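Local atomic coordinates of beta-ketoacyl-[acyl-carrier-protein] synthase FabY (Pseudomonas aeruginosa, PDB entry 4CW4), a protein that catalyses the condensation of acetyl-CoA with malonyl-ACP to form acetoacetyl-ACP, the primer that starts bacterial fatty acid biosynthesis. Residues Q368-M373 / D485-A490; V13-Y18 / D384-V389. All coordinates share one frame; numbering follows the deposited sequence.

Interaction 1: residues Q368-M373 / D485-A490; sequences QYVVLM and DQLISA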
loop_
_atom_site.group_PDB
_atom_site.type_symbol
_atom_site.label_atom_id
_atom_site.label_comp_id
_atom_site.label_asym_id
_atom_site.label_seq_id
_atom_site.Cartn_x
_atom_site.Cartn_y
_atom_site.Cartn_z
ATOM N N GLN A 368 -7.009 -13.898 4.596
ATOM C CA GLN A 368 -7.331 -14.942 3.626
ATOM C C GLN A 368 -6.217 -15.016 2.603
ATOM O O GLN A 368 -5.717 -13.980 2.187
ATOM C CB GLN A 368 -8.620 -14.590 2.884
ATOM C CG GLN A 368 -9.862 -14.413 3.728
ATOM C CD GLN A 368 -10.516 -15.714 4.092
ATOM O OE1 GLN A 368 -9.843 -16.712 4.352
ATOM N NE2 GLN A 368 -11.839 -15.716 4.123
ATOM N N TYR A 369 -5.892 -16.230 2.172
ATOM C CA TYR A 369 -4.920 -16.465 1.107
ATOM C C TYR A 369 -5.406 -17.528 0.132
ATOM O O TYR A 369 -6.037 -18.506 0.528
ATOM C CB TYR A 369 -3.543 -16.871 1.683
ATOM C CG TYR A 369 -2.930 -15.713 2.375
ATOM C CD1 TYR A 369 -2.320 -14.709 1.645
ATOM C CD2 TYR A 369 -3.033 -15.568 3.755
ATOM C CE1 TYR A 369 -1.816 -13.596 2.265
ATOM C CE2 TYR A 369 -2.538 -14.465 4.380
ATOM C CZ TYR A 369 -1.934 -13.481 3.641
ATOM O OH TYR A 369 -1.434 -12.340 4.240
ATOM N N VAL A 370 -5.087 -17.329 -1.143
ATOM C CA VAL A 370 -5.192 -18.404 -2.119
ATOM C C VAL A 370 -3.794 -18.705 -2.632
ATOM O O VAL A 370 -2.925 -17.816 -2.688
ATOM C CB VAL A 370 -6.125 -18.071 -3.318
ATOM C CG1 VAL A 370 -7.582 -17.915 -2.836
ATOM C CG2 VAL A 370 -5.644 -16.849 -4.090
ATOM N N VAL A 371 -3.580 -19.961 -2.991
ATOM C CA VAL A 371 -2.321 -20.393 -3.587
ATOM C C VAL A 371 -2.605 -20.687 -5.043
ATOM O O VAL A 371 -3.441 -21.524 -5.341
ATOM C CB VAL A 371 -1.758 -21.643 -2.903
ATOM C CG1 VAL A 371 -0.387 -21.987 -3.464
ATOM C CG2 VAL A 371 -1.694 -21.459 -1.404
ATOM N N LEU A 372 -1.934 -19.974 -5.939
ATOM C CA LEU A 372 -2.074 -20.170 -7.373
ATOM C C LEU A 372 -0.841 -20.862 -7.923
ATOM O O LEU A 372 0.286 -20.611 -7.478
ATOM C CB LEU A 372 -2.212 -18.827 -8.103
ATOM C CG LEU A 372 -3.277 -17.868 -7.579
ATOM C CD1 LEU A 372 -3.281 -16.579 -8.390
ATOM C CD2 LEU A 372 -4.659 -18.548 -7.610
ATOM N N MET A 373 -1.061 -21.711 -8.921
ATOM C CA MET A 373 0.033 -22.231 -9.725
ATOM C C MET A 373 -0.334 -22.130 -11.180
ATOM O O MET A 373 -1.503 -22.145 -11.512
ATOM C CB MET A 373 0.300 -23.702 -9.418
ATOM C CG MET A 373 0.885 -23.978 -8.072
ATOM S SD MET A 373 1.181 -25.741 -7.837
ATOM C CE MET A 373 1.953 -25.659 -6.209
ATOM N N ASP A 485 -12.665 -12.693 0.992
ATOM C CA ASP A 485 -13.830 -13.338 1.608
ATOM C C ASP A 485 -14.831 -13.765 0.520
ATOM O O ASP A 485 -15.432 -14.840 0.584
ATOM C CB ASP A 485 -14.554 -12.394 2.589
ATOM C CG ASP A 485 -13.747 -12.079 3.841
ATOM O OD1 ASP A 485 -12.883 -12.889 4.254
ATOM O OD2 ASP A 485 -14.030 -11.011 4.439
ATOM N N GLN A 486 -15.038 -12.891 -0.466
ATOM C CA GLN A 486 -15.916 -13.212 -1.599
ATOM C C GLN A 486 -15.411 -14.409 -2.404
ATOM O O GLN A 486 -16.157 -15.359 -2.663
ATOM C CB GLN A 486 -16.099 -11.995 -2.522
ATOM C CG GLN A 486 -16.802 -10.801 -1.892
ATOM C CD GLN A 486 -16.737 -9.574 -2.806
ATOM O OE1 GLN A 486 -15.693 -8.946 -2.961
ATOM N NE2 GLN A 486 -17.833 -9.250 -3.420
ATOM N N LEU A 487 -14.157 -14.350 -2.836
ATOM C CA LEU A 487 -13.573 -15.414 -3.651
ATOM C C LEU A 487 -13.653 -16.753 -2.933
ATOM O O LEU A 487 -14.061 -17.748 -3.508
ATOM C CB LEU A 487 -12.113 -15.080 -4.016
ATOM C CG LEU A 487 -11.381 -16.204 -4.790
ATOM C CD1 LEU A 487 -12.159 -16.614 -6.004
ATOM C CD2 LEU A 487 -9.946 -15.800 -5.197
ATOM N N ILE A 488 -13.313 -16.778 -1.662
ATOM C CA ILE A 488 -13.268 -18.053 -0.978
ATOM C C ILE A 488 -14.673 -18.621 -0.806
ATOM O O ILE A 488 -14.878 -19.828 -0.974
ATOM C CB ILE A 488 -12.467 -17.936 0.319
ATOM C CG1 ILE A 488 -10.973 -17.917 -0.035
ATOM C CG2 ILE A 488 -12.786 -19.084 1.267
ATOM C CD1 ILE A 488 -10.087 -17.666 1.113
ATOM N N SER A 489 -15.644 -17.767 -0.513
ATOM C CA SER A 489 -17.025 -18.230 -0.473
ATOM C C SER A 489 -17.453 -18.808 -1.823
ATOM O O SER A 489 -18.106 -19.857 -1.878
ATOM C CB SER A 489 -17.970 -17.117 -0.061
ATOM O OG SER A 489 -19.293 -17.602 -0.118
ATOM N N ALA A 490 -17.052 -18.143 -2.907
ATOM C CA ALA A 490 -17.392 -18.621 -4.243
ATOM C C ALA A 490 -16.930 -20.061 -4.446
ATOM O O ALA A 490 -17.615 -20.872 -5.081
ATOM C CB ALA A 490 -16.787 -17.725 -5.312
#

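Interaction 2: residues V13-Y18 / D384-V389; sequences VGFGGY and DIHGAV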
loop_
_atom_site.group_PDB
_atom_site.type_symbol
_atom_site.label_atom_id
_atom_site.label_comp_id
_atom_site.label_asym_id
_atom_site.label_seq_id
_atom_site.Cartn_x
_atom_site.Cartn_y
_atom_site.Cartn_z
ATOM N N VAL A 13 -4.798 -23.868 -6.188
ATOM C CA VAL A 13 -4.405 -25.181 -5.679
ATOM C C VAL A 13 -4.514 -25.287 -4.158
ATOM O O VAL A 13 -4.347 -26.374 -3.591
ATOM C CB VAL A 13 -2.977 -25.581 -6.134
ATOM C CG1 VAL A 13 -2.869 -25.515 -7.662
ATOM C CG2 VAL A 13 -1.909 -24.711 -5.470
ATOM N N GLY A 14 -4.830 -24.176 -3.496
ATOM C CA GLY A 14 -5.009 -24.173 -2.056
ATOM C C GLY A 14 -5.647 -22.869 -1.639
ATOM O O GLY A 14 -5.619 -21.903 -2.390
ATOM N N PHE A 15 -6.224 -22.844 -0.441
ATOM C CA PHE A 15 -6.815 -21.629 0.102
ATOM C C PHE A 15 -7.028 -21.802 1.583
ATOM O O PHE A 15 -7.255 -22.921 2.061
ATOM C CB PHE A 15 -8.124 -21.267 -0.622
ATOM C CG PHE A 15 -9.224 -22.286 -0.470
ATOM C CD1 PHE A 15 -9.326 -23.357 -1.327
ATOM C CD2 PHE A 15 -10.173 -22.149 0.537
ATOM C CE1 PHE A 15 -10.340 -24.281 -1.167
ATOM C CE2 PHE A 15 -11.188 -23.052 0.694
ATOM C CZ PHE A 15 -11.260 -24.140 -0.146
ATOM N N GLY A 16 -6.917 -20.710 2.328
ATOM C CA GLY A 16 -7.109 -20.802 3.753
ATOM C C GLY A 16 -7.162 -19.447 4.393
ATOM O O GLY A 16 -6.930 -18.443 3.717
ATOM N N GLY A 17 -7.438 -19.422 5.690
ATOM C CA GLY A 17 -7.543 -18.160 6.397
ATOM C C GLY A 17 -8.624 -18.203 7.450
ATOM O O GLY A 17 -9.171 -19.264 7.742
ATOM N N TYR A 18 -8.941 -17.033 7.998
ATOM C CA TYR A 18 -9.850 -16.884 9.131
ATOM C C TYR A 18 -10.631 -15.591 9.027
ATOM O O TYR A 18 -10.065 -14.513 8.786
ATOM C CB TYR A 18 -9.080 -16.911 10.456
ATOM C CG TYR A 18 -8.400 -18.245 10.667
ATOM C CD1 TYR A 18 -9.085 -19.318 11.230
ATOM C CD2 TYR A 18 -7.083 -18.446 10.268
ATOM C CE1 TYR A 18 -8.486 -20.549 11.397
ATOM C CE2 TYR A 18 -6.490 -19.684 10.400
ATOM C CZ TYR A 18 -7.191 -20.725 10.979
ATOM O OH TYR A 18 -6.614 -21.965 11.141
ATOM N N ASP A 384 -4.304 -30.109 -6.433
ATOM C CA ASP A 384 -5.731 -30.068 -6.615
ATOM C C ASP A 384 -6.118 -28.752 -7.280
ATOM O O ASP A 384 -5.356 -27.781 -7.294
ATOM C CB ASP A 384 -6.454 -30.222 -5.253
ATOM C CG ASP A 384 -7.827 -30.874 -5.366
ATOM O OD1 ASP A 384 -8.382 -30.995 -6.480
ATOM O OD2 ASP A 384 -8.365 -31.269 -4.314
ATOM N N ILE A 385 -7.325 -28.725 -7.828
ATOM C CA ILE A 385 -7.846 -27.535 -8.472
ATOM C C ILE A 385 -9.183 -27.172 -7.853
ATOM O O ILE A 385 -10.146 -27.925 -7.948
ATOM C CB ILE A 385 -7.966 -27.734 -9.999
ATOM C CG1 ILE A 385 -6.558 -27.846 -10.607
ATOM C CG2 ILE A 385 -8.712 -26.565 -10.644
ATOM C CD1 ILE A 385 -6.532 -28.324 -12.051
ATOM N N HIS A 386 -9.209 -26.012 -7.198
ATOM C CA HIS A 386 -10.405 -25.510 -6.540
ATOM C C HIS A 386 -11.128 -24.482 -7.396
ATOM O O HIS A 386 -12.221 -24.039 -7.061
ATOM C CB HIS A 386 -10.039 -24.953 -5.168
ATOM C CG HIS A 386 -9.354 -25.956 -4.299
ATOM N ND1 HIS A 386 -10.034 -26.984 -3.693
ATOM C CD2 HIS A 386 -8.051 -26.115 -3.960
ATOM C CE1 HIS A 386 -9.184 -27.736 -3.014
ATOM N NE2 HIS A 386 -7.973 -27.231 -3.153
ATOM N N GLY A 387 -10.491 -24.112 -8.506
ATOM C CA GLY A 387 -11.007 -23.133 -9.433
ATOM C C GLY A 387 -9.855 -22.596 -10.271
ATOM O O GLY A 387 -8.705 -22.988 -10.074
ATOM N N ALA A 388 -10.153 -21.678 -11.178
ATOM C CA ALA A 388 -9.124 -20.968 -11.947
ATOM C C ALA A 388 -9.505 -19.497 -12.020
ATOM O O ALA A 388 -10.681 -19.150 -11.964
ATOM C CB ALA A 388 -8.992 -21.542 -13.346
ATOM N N VAL A 389 -8.518 -18.625 -12.103
ATOM C CA VAL A 389 -8.792 -17.214 -12.200
ATOM C C VAL A 389 -8.185 -16.684 -13.496
ATOM O O VAL A 389 -6.998 -16.830 -13.724
ATOM C CB VAL A 389 -8.245 -16.451 -10.996
ATOM C CG1 VAL A 389 -8.531 -15.004 -11.180
ATOM C CG2 VAL A 389 -8.903 -16.926 -9.720
HETATM O O HOH W 1 -3.180 -28.816 -4.174
#

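Interaction 1: residues Q368-M373 / D485-A490
The polar part of this contact is carried by Gln368 and Asp485, whose side chains cross at about a right angle. Gln368 NE2 donates to Asp485 OD1 over 3.0 Å, with a moderately bent N-H...O angle of 152°. The bond arrives at the anti lone pair of OD1, on the side away from OD2, while amide and carboxylate planes are turned 67° against each other. A bend of the glutamine chain at chi2 swings the amide to the acid. Both ends are further anchored: Ser24 OG is hydrogen-bonded to Gln368 OE1, Ser366 OG and Asn19 ND2 also bond to Asp485 OD1, and Ser478 OG holds OD2. With three partners on one oxygen and another on its twin, the buried carboxylate is held against rotation.

Helix 482-496 passes over strand 366-374 with the axes of the short segments 9.0 Å apart and 56° between their directions. Its far side touches strands 434-437 and 532-539, the place of a central helix between the two sheets of the layered alpha-beta-alpha-beta-alpha thiolase fold. The side chain of Asp485 lies about 7 Å from that of His477, predicted to be an active-site residue.

The apolar part begins with the tip of Ile488, whose CD1 methyl lies over one face of the Gln368 amide, 3.6 Å from Gln368 CD, and also touches the base of that chain at Gln368 CB (3.8 Å). Two residues along the strand, Val370 also points at the helix and its CG1 methyl meets Leu487 CD2 at 4.0 Å, these two side chains crossing nearly perpendicularly. The same methyl has a looser neighbour in Ile488 CG1, 4.4 Å from Val370 CG1.

Interaction 2: residues V13-Y18 / D384-V389
The two backbones meet through a CA-H...O contact: Val13 CA approaches Asp384 O at 3.2 Å, with an angle of 147° at the hydrogen. The same carbonyl oxygen is packed by the Val13 side chain, through CG1 at 3.4 Å. A water adds a polar bridge, donating to Val13 O and accepting from Asp384 N, both at 2.8 Å.

The remaining weight falls on an edge-to-face aromatic pair. Phe15 turns its edge toward one face of the His386 imidazole, with the planes at 84° and the centroids of the Phe15 and His386 rings 5.1 Å apart. The leading atom, Phe15 CE1, reaches His386 CG at 3.7 Å and sits off centre, toward the rim of the smaller ring. Phe15 gets there with CG wedged between its backbone N and carbonyl carbon (chi1 63°). The imidazole in turn sets its own edge against the backbone, His386 CD2 lying 3.6 Å from Val13 C. Within the loop Asp384 OD1 accepts from Ile385 N, and it also forms a salt bridge with Arg579.

Val13 and Gly14 together face Val371 of the neighbouring strand, a classic beta bulge, placed where strand 10-19 meets the loop leading into strand 387-394 of the thiolase-like ketosynthase fold.

How the interactions relate
Strands 366-374 and 10-19 are antiparallel neighbours, so the two contacts are joined by the backbone: Val371 O faces Val13 N at 2.8 Å and Val371 N faces Gly14 O at 2.9 Å, both probable hydrogen bonds. Interaction 1 is the deeper, its touching residues all buried between strand and helix; interaction 2 is also largely buried but lies farther from the chain centre and involves the partly exposed Asp384 and His386. Chemistry follows place. Deep in the core, a buried amide-carboxylate bond is combined with aliphatic packing, whereas aromatic rings, a water and a CA-H...O contact connect strand 10-19 to the loop that leads into strand 387-394.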